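Local coordinates for protein glucose-6-phosphate dehydrogenase (Trypanosoma cruzi, PDB 5AQ1) that catalyses the NADP-dependent oxidation of glucose 6-phosphate, the entry step of the pentose phosphate pathway, and binds both the sugar phosphate and NADPH, at residues C313-Y318 against H340-A345; V306-A311 against R468-L473; A52-Y57 against C99-F104; G142-Y147 against A166-E171; A233-N238 against I376-K381. All blocks are in the same frame, centred on the assembly; numbering follows the deposited sequence.

Interaction 1. Residues C313-Y318 against H340-A345; sequences CVLGQY and HCPTFA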
# COMPACT_ATOMS: atom_id res chain seq x y z
N CYS B 313 20.83 24.60 2.63
CA CYS B 313 20.21 25.62 3.46
C CYS B 313 20.36 27.02 2.87
O CYS B 313 21.27 27.28 2.08
CB CYS B 313 20.79 25.60 4.88
SG CYS B 313 22.27 26.59 5.13
N VAL B 314 19.45 27.91 3.26
CA VAL B 314 19.54 29.33 2.94
C VAL B 314 19.38 30.12 4.24
O VAL B 314 18.38 29.98 4.94
CB VAL B 314 18.45 29.78 1.94
CG1 VAL B 314 18.54 31.28 1.70
CG2 VAL B 314 18.60 29.02 0.63
N LEU B 315 20.38 30.94 4.54
CA LEU B 315 20.40 31.74 5.76
C LEU B 315 20.07 33.19 5.47
O LEU B 315 20.33 33.68 4.37
CB LEU B 315 21.78 31.66 6.42
CG LEU B 315 22.00 30.59 7.50
CD1 LEU B 315 21.26 29.30 7.21
CD2 LEU B 315 23.49 30.33 7.65
N GLY B 316 19.51 33.87 6.46
CA GLY B 316 19.16 35.28 6.34
C GLY B 316 19.37 36.06 7.62
O GLY B 316 19.30 35.51 8.72
N GLN B 317 19.60 37.36 7.46
CA GLN B 317 19.77 38.29 8.58
C GLN B 317 19.03 39.58 8.22
O GLN B 317 19.34 40.20 7.20
CB GLN B 317 21.26 38.58 8.80
CG GLN B 317 21.59 39.42 10.01
CD GLN B 317 23.04 39.85 10.03
OE1 GLN B 317 23.45 40.72 9.27
NE2 GLN B 317 23.84 39.22 10.89
N TYR B 318 18.05 39.97 9.03
CA TYR B 318 17.15 41.06 8.64
C TYR B 318 17.81 42.44 8.68
O TYR B 318 18.63 42.73 9.55
CB TYR B 318 15.83 41.05 9.43
CG TYR B 318 15.89 41.52 10.87
CD1 TYR B 318 15.73 42.86 11.20
CD2 TYR B 318 16.05 40.61 11.92
CE1 TYR B 318 15.77 43.29 12.51
CE2 TYR B 318 16.09 41.03 13.23
CZ TYR B 318 15.95 42.37 13.53
OH TYR B 318 15.99 42.79 14.84
N HIS B 340 27.65 37.15 11.63
CA HIS B 340 27.04 36.18 10.70
C HIS B 340 25.72 35.67 11.26
O HIS B 340 25.10 34.79 10.65
CB HIS B 340 27.93 34.95 10.46
CG HIS B 340 29.39 35.23 10.37
ND1 HIS B 340 29.97 35.87 9.29
CD2 HIS B 340 30.41 34.91 11.20
CE1 HIS B 340 31.27 35.95 9.48
NE2 HIS B 340 31.57 35.38 10.63
N CYS B 341 25.29 36.17 12.42
CA CYS B 341 24.16 35.57 13.11
C CYS B 341 22.91 35.58 12.23
O CYS B 341 22.43 36.64 11.82
CB CYS B 341 23.87 36.29 14.42
SG CYS B 341 22.58 35.47 15.38
N PRO B 342 22.37 34.39 11.94
CA PRO B 342 21.18 34.31 11.13
C PRO B 342 19.90 34.54 11.94
O PRO B 342 19.73 33.94 13.00
CB PRO B 342 21.22 32.88 10.59
CG PRO B 342 21.89 32.11 11.67
CD PRO B 342 22.85 33.05 12.34
N THR B 343 19.04 35.42 11.43
CA THR B 343 17.70 35.60 11.98
C THR B 343 16.67 34.80 11.18
O THR B 343 15.51 34.71 11.57
CB THR B 343 17.30 37.09 11.99
OG1 THR B 343 17.24 37.60 10.65
CG2 THR B 343 18.31 37.91 12.79
N PHE B 344 17.11 34.22 10.06
CA PHE B 344 16.26 33.45 9.15
C PHE B 344 17.03 32.23 8.61
O PHE B 344 18.23 32.32 8.33
CB PHE B 344 15.81 34.34 7.99
CG PHE B 344 15.00 33.63 6.94
CD1 PHE B 344 15.63 32.94 5.91
CD2 PHE B 344 13.62 33.66 6.97
CE1 PHE B 344 14.89 32.28 4.94
CE2 PHE B 344 12.87 33.01 5.99
CZ PHE B 344 13.50 32.32 4.98
N ALA B 345 16.34 31.11 8.46
CA ALA B 345 16.96 29.91 7.90
C ALA B 345 15.94 28.95 7.30
O ALA B 345 14.93 28.65 7.93
CB ALA B 345 17.77 29.19 8.97
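Gly316 O takes bonds from two successive backbone nitrogens across the strand pair. Phe344 N donates to Gly316 O at 2.9 Å, and Thr343 N lies 2.7 Å from Gly316 O in a weak, bent bond. Two residues thus face one, which makes a classic beta bulge. Gly316 N returns a bond to Phe344 O at 2.7 Å, so Gly316 and Phe344 form an antiparallel hydrogen-bonded pair. Leu315 and Ala345 form the next, non-hydrogen-bonded pair. Their side chains share a sheet face, with Leu315 CD1 against Ala345 CB. Pro342 lies alongside Leu315 and brings CB 3.9 Å from Leu315 CG. The Thr343 side chain extends the pairing one step past the bulge. Thr343 OG1 sits between the backbone N and the carbonyl carbon (chi1 64°) and accepts from Tyr318 N at 3.0 Å. The same hydroxyl lies at the edge of the Tyr318 ring, near CD2, and also bonds Tyr487 OH. Gln317 is stretched out with CG opposite its backbone N (chi1 -174°), which carries NE2 to Cys341 O at 3.1 Å. That donor is tilted 28° from the carbonyl plane, and NE2 also bonds Ser339 O. The pair belongs to the large mixed sheet of the C-terminal domain. Strand 484-488 borders the other side of strand 313-319. Ala345 rests on helix 264-282, while Phe344 rests on helix 495-504.

Interaction 2. Residues V306-A311 against R468-L473; sequences VPANPA and RIYTPL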
# COMPACT_ATOMS: atom_id res chain seq x y z
N VAL B 306 19.51 12.71 8.55
CA VAL B 306 20.82 13.05 8.01
C VAL B 306 21.17 14.47 8.45
O VAL B 306 20.36 15.39 8.28
CB VAL B 306 20.84 12.97 6.46
CG1 VAL B 306 22.18 13.43 5.91
CG2 VAL B 306 20.52 11.56 6.00
N PRO B 307 22.38 14.67 9.02
CA PRO B 307 22.74 16.01 9.50
C PRO B 307 22.64 17.07 8.41
O PRO B 307 23.02 16.83 7.27
CB PRO B 307 24.19 15.84 9.95
CG PRO B 307 24.33 14.40 10.28
CD PRO B 307 23.44 13.68 9.30
N ALA B 308 22.12 18.24 8.77
CA ALA B 308 22.01 19.36 7.84
C ALA B 308 23.39 19.76 7.35
O ALA B 308 24.39 19.57 8.04
CB ALA B 308 21.33 20.54 8.52
N ASN B 309 23.45 20.31 6.14
CA ASN B 309 24.71 20.81 5.61
C ASN B 309 24.54 22.11 4.82
O ASN B 309 23.45 22.39 4.31
CB ASN B 309 25.41 19.73 4.79
CG ASN B 309 24.84 19.58 3.40
OD1 ASN B 309 25.43 20.04 2.42
ND2 ASN B 309 23.67 18.95 3.31
N PRO B 310 25.62 22.92 4.72
CA PRO B 310 25.57 24.25 4.09
C PRO B 310 24.91 24.29 2.72
O PRO B 310 24.21 25.26 2.40
CB PRO B 310 27.05 24.62 3.96
CG PRO B 310 27.72 23.88 5.06
CD PRO B 310 26.97 22.59 5.20
N ALA B 311 25.14 23.26 1.90
CA ALA B 311 24.59 23.23 0.55
C ALA B 311 23.07 23.18 0.54
O ALA B 311 22.44 23.71 -0.37
CB ALA B 311 25.16 22.04 -0.23
N ARG B 468 23.12 16.66 17.19
CA ARG B 468 23.93 16.01 16.16
C ARG B 468 23.45 16.35 14.74
O ARG B 468 24.24 16.36 13.80
CB ARG B 468 23.96 14.50 16.38
CG ARG B 468 24.89 14.11 17.52
CD ARG B 468 24.77 12.65 17.91
NE ARG B 468 25.57 12.38 19.10
CZ ARG B 468 26.84 11.97 19.09
NH1 ARG B 468 27.48 11.74 17.94
NH2 ARG B 468 27.47 11.77 20.24
N ILE B 469 22.16 16.65 14.61
CA ILE B 469 21.60 17.03 13.32
C ILE B 469 22.17 18.36 12.82
O ILE B 469 22.49 18.49 11.63
CB ILE B 469 20.06 17.12 13.40
CG1 ILE B 469 19.48 15.71 13.59
CG2 ILE B 469 19.48 17.76 12.14
CD1 ILE B 469 18.04 15.69 14.06
N TYR B 470 22.33 19.33 13.73
CA TYR B 470 22.64 20.71 13.35
C TYR B 470 24.06 21.18 13.67
O TYR B 470 24.49 22.20 13.13
CB TYR B 470 21.63 21.67 13.99
CG TYR B 470 20.21 21.29 13.71
CD1 TYR B 470 19.62 21.57 12.48
CD2 TYR B 470 19.44 20.64 14.66
CE1 TYR B 470 18.31 21.21 12.21
CE2 TYR B 470 18.13 20.27 14.41
CZ TYR B 470 17.57 20.56 13.18
OH TYR B 470 16.27 20.20 12.91
N THR B 471 24.78 20.45 14.52
CA THR B 471 26.09 20.91 15.00
C THR B 471 27.11 21.14 13.88
O THR B 471 27.74 22.19 13.85
CB THR B 471 26.66 19.99 16.09
OG1 THR B 471 25.89 20.15 17.29
CG2 THR B 471 28.12 20.32 16.40
N PRO B 472 27.27 20.17 12.95
CA PRO B 472 28.18 20.40 11.82
C PRO B 472 27.88 21.69 11.06
O PRO B 472 28.81 22.42 10.71
CB PRO B 472 27.95 19.18 10.93
CG PRO B 472 27.54 18.11 11.86
CD PRO B 472 26.79 18.77 12.99
N LEU B 473 26.60 21.96 10.81
CA LEU B 473 26.18 23.20 10.14
C LEU B 473 26.51 24.43 10.99
O LEU B 473 27.07 25.40 10.48
CB LEU B 473 24.69 23.18 9.82
CG LEU B 473 24.07 24.48 9.26
CD1 LEU B 473 24.82 24.97 8.03
CD2 LEU B 473 22.60 24.27 8.94
O HOH W 1 24.66 20.05 10.77
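Ala308 is the centre of the contact. Its N donates to Ile469 O at 2.9 Å. Its methyl points at the helix and packs against Leu473, CB to CD2 at 4.0 Å. The same methyl approaches the Tyr470 ring obliquely at CD1. Pro307 lies beside it and sets CB 3.6 Å from Ile469 O. Leu473 meets the loop segment at two places. With CG opposite the backbone N (chi1 173°), the Leu473 side chain is directed at the loop; CD2 meets Ala308, and CD1 meets Pro310 N at 4.0 Å. A water bridges loop and helix. It donates to Ala308 O and to Ile469 O, each at 2.8 Å, and accepts from Leu473 N at 2.7 Å. The helix is kinked here. Pro472 N has no hydrogen to give. Leu473 N makes no bond to the preceding turn and reaches Ile469 O through the water, and Ile469 O also accepts from Ala308 N. Farther out, Asn309 OD1 accepts from Ala311 N in an Asx turn. Tyr470 is placed by its OH bond to Thr275 and by packing on helix 264-282 and strand 344-349. The contact is a loop laid over a proline-kinked, water-bridged helix, here helix 460-479 of the C-terminal domain.

Interaction 3. Residues A52-Y57 against C99-F104; sequences ALFQLY and CHVGNF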
# COMPACT_ATOMS: atom_id res chain seq x y z
N ALA B 52 0.51 30.72 34.40
CA ALA B 52 0.13 29.32 34.17
C ALA B 52 -0.35 28.67 35.47
O ALA B 52 -1.38 27.99 35.49
CB ALA B 52 1.29 28.53 33.58
N LEU B 53 0.39 28.90 36.55
CA LEU B 53 0.02 28.40 37.87
C LEU B 53 -1.33 28.95 38.32
O LEU B 53 -2.12 28.23 38.94
CB LEU B 53 1.10 28.74 38.90
CG LEU B 53 2.45 28.01 38.76
CD1 LEU B 53 3.52 28.69 39.60
CD2 LEU B 53 2.32 26.55 39.13
N PHE B 54 -1.60 30.22 38.01
CA PHE B 54 -2.90 30.83 38.32
C PHE B 54 -4.03 30.08 37.62
O PHE B 54 -5.04 29.75 38.25
CB PHE B 54 -2.92 32.31 37.92
CG PHE B 54 -4.27 32.96 38.04
CD1 PHE B 54 -4.89 33.07 39.28
CD2 PHE B 54 -4.92 33.47 36.93
CE1 PHE B 54 -6.13 33.68 39.41
CE2 PHE B 54 -6.16 34.08 37.05
CZ PHE B 54 -6.77 34.18 38.29
N GLN B 55 -3.86 29.80 36.33
CA GLN B 55 -4.86 29.07 35.56
C GLN B 55 -5.07 27.66 36.11
O GLN B 55 -6.21 27.19 36.17
CB GLN B 55 -4.47 29.00 34.08
CG GLN B 55 -4.47 30.34 33.35
CD GLN B 55 -5.81 31.04 33.42
OE1 GLN B 55 -6.86 30.40 33.40
NE2 GLN B 55 -5.79 32.37 33.51
N LEU B 56 -3.99 27.00 36.49
CA LEU B 56 -4.08 25.66 37.08
C LEU B 56 -4.83 25.68 38.40
O LEU B 56 -5.60 24.77 38.69
CB LEU B 56 -2.69 25.04 37.27
CG LEU B 56 -1.93 24.63 36.01
CD1 LEU B 56 -0.58 24.06 36.40
CD2 LEU B 56 -2.72 23.62 35.18
N TYR B 57 -4.60 26.72 39.21
CA TYR B 57 -5.33 26.89 40.46
C TYR B 57 -6.82 27.03 40.19
O TYR B 57 -7.63 26.34 40.80
CB TYR B 57 -4.81 28.12 41.22
CG TYR B 57 -5.41 28.28 42.61
CD1 TYR B 57 -4.98 27.50 43.67
CD2 TYR B 57 -6.40 29.24 42.86
CE1 TYR B 57 -5.51 27.64 44.94
CE2 TYR B 57 -6.94 29.40 44.12
CZ TYR B 57 -6.49 28.60 45.16
OH TYR B 57 -7.02 28.74 46.43
N CYS B 99 -13.14 33.20 39.29
CA CYS B 99 -12.02 32.69 40.06
C CYS B 99 -11.36 33.86 40.78
O CYS B 99 -10.95 34.82 40.13
CB CYS B 99 -10.99 31.98 39.17
SG CYS B 99 -9.56 31.34 40.08
N HIS B 100 -11.25 33.76 42.10
CA HIS B 100 -10.74 34.86 42.91
C HIS B 100 -9.21 34.91 42.85
O HIS B 100 -8.54 33.89 43.05
CB HIS B 100 -11.23 34.74 44.36
CG HIS B 100 -10.97 35.96 45.19
ND1 HIS B 100 -11.10 37.24 44.70
CD2 HIS B 100 -10.63 36.08 46.49
CE1 HIS B 100 -10.82 38.10 45.66
NE2 HIS B 100 -10.54 37.43 46.76
N VAL B 101 -8.69 36.10 42.59
CA VAL B 101 -7.25 36.32 42.43
C VAL B 101 -6.55 36.30 43.79
O VAL B 101 -5.46 35.73 43.92
CB VAL B 101 -6.95 37.66 41.72
CG1 VAL B 101 -5.45 37.89 41.59
CG2 VAL B 101 -7.62 37.70 40.35
N GLY B 102 -7.16 36.93 44.79
CA GLY B 102 -6.60 37.00 46.13
C GLY B 102 -6.33 35.64 46.76
O GLY B 102 -5.32 35.46 47.45
N ASN B 103 -7.23 34.68 46.53
CA ASN B 103 -7.08 33.31 47.02
C ASN B 103 -5.82 32.64 46.48
O ASN B 103 -5.11 31.97 47.22
CB ASN B 103 -8.31 32.46 46.68
CG ASN B 103 -9.52 32.80 47.53
OD1 ASN B 103 -9.39 33.36 48.62
ND2 ASN B 103 -10.70 32.47 47.04
N PHE B 104 -5.56 32.83 45.19
CA PHE B 104 -4.35 32.30 44.58
C PHE B 104 -3.09 32.99 45.11
O PHE B 104 -2.11 32.33 45.44
CB PHE B 104 -4.40 32.41 43.06
CG PHE B 104 -3.13 31.98 42.38
CD1 PHE B 104 -2.73 30.65 42.42
CD2 PHE B 104 -2.33 32.90 41.71
CE1 PHE B 104 -1.56 30.24 41.80
CE2 PHE B 104 -1.17 32.49 41.09
CZ PHE B 104 -0.78 31.17 41.13
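The ring of Phe104 lies against the backbone of a helix, with Phe54 CA over its face. Phe54 CA is 3.6 Å from the centroid of the Phe104 ring and 15° off its normal, a CH-pi contact. Phe54, Tyr57 and Phe104 form an aromatic cluster in the dinucleotide-binding domain, where the short helix 101-105 packs on helix 43-58. No hydrogen bond joins the two segments. Phe54 also turns its ring edge toward the face of Phe104 in an offset edge-to-face pair, with centroids 5.4 Å apart and planes at 60°. Tyr57 covers another part of Phe104: its CB is 3.5 Å from Phe104 CD1. Phe54 and Tyr57 both hold CG opposite the backbone N, and these side chains, one helical turn apart, meet the Phe104 ring at CD2 and CD1 respectively. Leu53 CB touches the ring end at Phe104 CZ. The Phe54 ring reaches on to Val101, CZ to CG2 at 4.2 Å, and also stacks with Phe91. Cys99 is linked by a disulfide to Cys58, the residue next to Tyr57, so the packing has a covalent tie beside it. Order is poor at Cys99. Its sulfur approaches the Phe54 ring obliquely. Phe104 CA in turn lies over one face of the Tyr57 ring, 4.2 Å from its centroid and offset toward the rim.

Interaction 4. Residues G142-Y147 against A166-E171; sequences GNRLFY and AMQKPE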
# COMPACT_ATOMS: atom_id res chain seq x y z
N GLY B 142 6.31 15.76 51.93
CA GLY B 142 5.81 16.63 50.87
C GLY B 142 6.56 16.47 49.56
O GLY B 142 7.75 16.17 49.55
N ASN B 143 5.84 16.66 48.45
CA ASN B 143 6.44 16.61 47.12
C ASN B 143 6.96 17.99 46.73
O ASN B 143 6.30 19.00 46.98
CB ASN B 143 5.42 16.14 46.09
CG ASN B 143 4.92 14.73 46.38
OD1 ASN B 143 5.70 13.80 46.54
ND2 ASN B 143 3.60 14.58 46.44
N ARG B 144 8.12 18.04 46.09
CA ARG B 144 8.78 19.30 45.78
C ARG B 144 9.06 19.44 44.29
O ARG B 144 9.76 18.61 43.72
CB ARG B 144 10.10 19.40 46.55
CG ARG B 144 9.95 19.22 48.05
CD ARG B 144 11.27 19.42 48.78
NE ARG B 144 11.13 19.26 50.22
CZ ARG B 144 12.10 19.45 51.11
NH1 ARG B 144 13.32 19.81 50.72
NH2 ARG B 144 11.85 19.29 52.40
N LEU B 145 8.50 20.48 43.67
CA LEU B 145 8.77 20.79 42.27
C LEU B 145 9.61 22.06 42.19
O LEU B 145 9.16 23.13 42.60
CB LEU B 145 7.46 20.99 41.50
CG LEU B 145 7.58 21.28 40.00
CD1 LEU B 145 8.04 20.06 39.24
CD2 LEU B 145 6.25 21.76 39.44
N PHE B 146 10.83 21.94 41.69
CA PHE B 146 11.72 23.08 41.53
C PHE B 146 11.68 23.55 40.08
O PHE B 146 12.06 22.80 39.18
CB PHE B 146 13.15 22.71 41.92
CG PHE B 146 13.31 22.36 43.37
CD1 PHE B 146 13.33 23.36 44.34
CD2 PHE B 146 13.45 21.04 43.78
CE1 PHE B 146 13.47 23.05 45.68
CE2 PHE B 146 13.59 20.73 45.12
CZ PHE B 146 13.60 21.73 46.07
N TYR B 147 11.20 24.77 39.86
CA TYR B 147 11.19 25.38 38.54
C TYR B 147 12.40 26.31 38.41
O TYR B 147 12.47 27.33 39.10
CB TYR B 147 9.90 26.16 38.29
CG TYR B 147 9.58 26.37 36.82
CD1 TYR B 147 10.43 27.11 36.00
CD2 TYR B 147 8.43 25.83 36.25
CE1 TYR B 147 10.15 27.30 34.65
CE2 TYR B 147 8.14 26.02 34.91
CZ TYR B 147 9.00 26.75 34.12
OH TYR B 147 8.73 26.94 32.78
N ALA B 166 18.59 20.44 49.55
CA ALA B 166 17.15 20.72 49.49
C ALA B 166 16.31 19.59 48.88
O ALA B 166 15.25 19.83 48.31
CB ALA B 166 16.90 22.03 48.74
N MET B 167 16.79 18.36 49.02
CA MET B 167 16.07 17.19 48.52
C MET B 167 15.20 16.59 49.62
O MET B 167 15.62 16.49 50.78
CB MET B 167 17.04 16.12 48.01
CG MET B 167 17.90 16.56 46.85
SD MET B 167 16.97 16.77 45.32
CE MET B 167 16.75 15.07 44.81
N GLN B 168 13.98 16.22 49.25
CA GLN B 168 13.16 15.37 50.08
C GLN B 168 13.72 13.96 49.96
O GLN B 168 14.20 13.57 48.90
CB GLN B 168 11.71 15.39 49.59
CG GLN B 168 10.71 14.68 50.50
CD GLN B 168 10.47 15.45 51.78
OE1 GLN B 168 11.26 15.37 52.72
NE2 GLN B 168 9.37 16.18 51.84
N LYS B 169 13.67 13.21 51.05
CA LYS B 169 14.02 11.79 51.00
C LYS B 169 12.90 11.03 50.28
O LYS B 169 11.73 11.38 50.44
CB LYS B 169 14.30 11.21 52.39
CG LYS B 169 13.45 11.77 53.51
CD LYS B 169 14.21 12.68 54.47
CE LYS B 169 15.42 12.08 55.14
NZ LYS B 169 15.19 10.71 55.65
N PRO B 170 13.25 10.01 49.47
CA PRO B 170 12.26 9.33 48.62
C PRO B 170 11.02 8.83 49.36
O PRO B 170 9.93 8.79 48.78
CB PRO B 170 13.04 8.14 48.04
CG PRO B 170 14.46 8.56 48.09
CD PRO B 170 14.59 9.42 49.32
N GLU B 171 11.17 8.48 50.64
CA GLU B 171 10.07 7.92 51.43
C GLU B 171 9.01 8.98 51.72
O GLU B 171 7.83 8.66 51.85
CB GLU B 171 10.56 7.31 52.76
CG GLU B 171 11.95 6.69 52.76
CD GLU B 171 13.01 7.56 53.45
OE1 GLU B 171 12.66 8.39 54.33
OE2 GLU B 171 14.21 7.40 53.14
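Two hydrogen bonds join Gly142 and Arg144 to the loop at Ala166 and Gln168. Gln168 NE2 gives the straighter one to Gly142 O, at 2.8 Å with an N-H...O angle of 174°. The donor lies in the carbonyl plane, on a lone pair, and Gly142 O lies in the plane of the Gln168 amide. The Gln168 chain leaves with CG opposite its backbone N and then bends at chi2 (71°), which turns the amide back to the strand. The second bond is weak: Arg144 NH1 to Ala166 O at 3.1 Å, with the oxygen at the guanidinium edge. NH1 also bonds Asn125 OD1, and the charge of Arg144 is paired through NE with Glu132, both on helix 118-134. These partners probably fix the group more firmly than the loop does. Both segments belong to the Rossmann-type dinucleotide-binding domain: strand 143-148 runs in its parallel sheet, and helix 155-165 with the following loop forms the crossover to strand 175-179. Packing completes the contact. Arg144 is extended from CG to NE and crosses Gln168 at about a right angle, guanidinium and amide planes 54° apart. Gln168 CA stands over one face of the guanidinium. Phe146 brings its ring edge to the loop, CZ 3.4 Å from Ala166 O, and CZ also touches Ala166 CB at 4.3 Å.

Interaction 5. Residues A233-N238 against I376-K381; sequences ALWNSN and IRIQFK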
# COMPACT_ATOMS: atom_id res chain seq x y z
N ALA B 233 -2.60 5.21 6.97
CA ALA B 233 -2.38 4.63 5.65
C ALA B 233 -1.62 5.55 4.68
O ALA B 233 -0.93 5.07 3.78
CB ALA B 233 -3.70 4.22 5.03
N LEU B 234 -1.75 6.86 4.88
CA LEU B 234 -1.13 7.84 3.99
C LEU B 234 0.25 8.31 4.43
O LEU B 234 0.90 9.04 3.68
CB LEU B 234 -2.03 9.08 3.88
CG LEU B 234 -3.42 8.88 3.26
CD1 LEU B 234 -4.28 10.12 3.48
CD2 LEU B 234 -3.30 8.55 1.79
N TRP B 235 0.70 7.92 5.61
CA TRP B 235 1.82 8.62 6.25
C TRP B 235 3.20 8.05 5.90
O TRP B 235 3.97 7.67 6.78
CB TRP B 235 1.62 8.67 7.77
CG TRP B 235 2.11 9.95 8.35
CD1 TRP B 235 3.38 10.25 8.74
CD2 TRP B 235 1.33 11.13 8.59
NE1 TRP B 235 3.44 11.53 9.22
CE2 TRP B 235 2.20 12.09 9.14
CE3 TRP B 235 -0.02 11.46 8.41
CZ2 TRP B 235 1.76 13.37 9.51
CZ3 TRP B 235 -0.45 12.73 8.78
CH2 TRP B 235 0.43 13.67 9.33
N ASN B 236 3.51 8.02 4.61
CA ASN B 236 4.79 7.49 4.15
C ASN B 236 5.12 8.02 2.75
O ASN B 236 4.32 8.75 2.16
CB ASN B 236 4.77 5.96 4.17
CG ASN B 236 3.66 5.39 3.31
OD1 ASN B 236 3.49 5.79 2.16
ND2 ASN B 236 2.90 4.46 3.87
N SER B 237 6.27 7.63 2.22
CA SER B 237 6.77 8.17 0.96
C SER B 237 5.95 7.78 -0.28
O SER B 237 6.13 8.37 -1.34
CB SER B 237 8.23 7.76 0.74
OG SER B 237 8.32 6.40 0.41
N ASN B 238 5.07 6.79 -0.15
CA ASN B 238 4.17 6.41 -1.25
C ASN B 238 3.15 7.49 -1.58
O ASN B 238 2.80 7.68 -2.74
CB ASN B 238 3.43 5.12 -0.93
CG ASN B 238 4.36 3.93 -0.73
OD1 ASN B 238 5.52 3.96 -1.14
ND2 ASN B 238 3.84 2.87 -0.12
N ILE B 376 2.28 23.34 10.00
CA ILE B 376 2.83 22.11 9.47
C ILE B 376 2.06 21.82 8.19
O ILE B 376 0.83 21.85 8.20
CB ILE B 376 2.65 20.95 10.46
CG1 ILE B 376 3.36 21.26 11.78
CG2 ILE B 376 3.17 19.64 9.88
CD1 ILE B 376 2.82 20.48 12.96
N ARG B 377 2.77 21.56 7.10
CA ARG B 377 2.13 21.25 5.83
C ARG B 377 2.62 19.91 5.28
O ARG B 377 3.78 19.77 4.91
CB ARG B 377 2.37 22.37 4.82
CG ARG B 377 1.56 23.62 5.13
CD ARG B 377 2.11 24.84 4.41
NE ARG B 377 1.34 26.05 4.73
CZ ARG B 377 0.16 26.37 4.20
NH1 ARG B 377 -0.43 25.59 3.31
NH2 ARG B 377 -0.43 27.50 4.57
N ILE B 378 1.72 18.93 5.25
CA ILE B 378 1.99 17.63 4.65
C ILE B 378 1.45 17.65 3.22
O ILE B 378 0.26 17.45 3.00
CB ILE B 378 1.31 16.48 5.42
CG1 ILE B 378 1.55 16.59 6.93
CG2 ILE B 378 1.78 15.12 4.90
CD1 ILE B 378 2.99 16.43 7.35
N GLN B 379 2.34 17.91 2.26
CA GLN B 379 1.94 18.00 0.86
C GLN B 379 2.05 16.64 0.17
O GLN B 379 3.14 16.10 0.02
CB GLN B 379 2.81 19.04 0.14
CG GLN B 379 2.42 19.28 -1.30
CD GLN B 379 3.08 20.53 -1.87
OE1 GLN B 379 4.08 20.44 -2.57
NE2 GLN B 379 2.52 21.69 -1.57
N PHE B 380 0.90 16.12 -0.25
CA PHE B 380 0.84 14.81 -0.91
C PHE B 380 1.19 14.90 -2.39
O PHE B 380 1.29 15.99 -2.97
CB PHE B 380 -0.55 14.19 -0.73
CG PHE B 380 -0.94 13.98 0.71
CD1 PHE B 380 -0.46 12.89 1.42
CD2 PHE B 380 -1.76 14.89 1.36
CE1 PHE B 380 -0.80 12.70 2.75
CE2 PHE B 380 -2.11 14.70 2.69
CZ PHE B 380 -1.63 13.60 3.38
N LYS B 381 1.41 13.74 -2.99
CA LYS B 381 1.76 13.65 -4.40
C LYS B 381 0.57 14.01 -5.28
O LYS B 381 -0.58 13.94 -4.87
CB LYS B 381 2.22 12.24 -4.75
CG LYS B 381 3.59 11.88 -4.20
CD LYS B 381 3.82 10.38 -4.30
CE LYS B 381 5.29 10.05 -4.43
NZ LYS B 381 5.54 8.60 -4.22
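Residues 233-238 fold into an inverse gamma turn centred on Trp235 and then an Asx turn, in which Asn236 OD1 accepts from Asn238 N; the end of strand 373-380 lies across from them. Lys381 joins two successive carbonyls, of Ser237 and Asn238. Its chain is extended beyond CG, and NZ donates to Ser237 O at 2.9 Å and to Asn238 O at 3.2 Å. Ser237 O receives it in the carbonyl plane, while at Asn238 O the donor stands 60° above the plane. The lysine CD also rests 3.3 Å from Asn238 O. The strand belongs to the mixed sheet of the C-terminal domain, and the loop leads into strand 240-248, its antiparallel neighbour. The other contacts are apolar. The six-membered ring of Trp235 meets Ile378 obliquely, Trp235 CH2 to Ile378 CG1 at 3.9 Å, and the two side chains cross at about a right angle. NE1 of the indole bonds Leu281 O, and Arg225 makes a cation-pi contact with the ring. Leu234 CB meets Phe380 CE1 obliquely at 4.0 Å. Leu234 also packs on Ala233 of a second subunit, and Phe380 on Val230 of that subunit.

Interactions 1, 2 and 5 belong to the C-terminal domain, interactions 3 and 4 to the dinucleotide-binding domain. Interactions 1 and 5 reach the same mixed sheet, one by strand pairing and the other by a loop meeting a strand end, with centres about 28 Å apart. Interaction 2 touches interaction 1 through Cys313 and Leu473, and it is partly exposed. Interactions 1 and 4 are the more buried; both use hydrogen bonds, but interaction 4 adds a charged group. Interaction 3 is apolar and aromatic, and its nearest atoms are about 6 Å from interaction 4. Among the five, interaction 5 has the most residues within reach of other subunits.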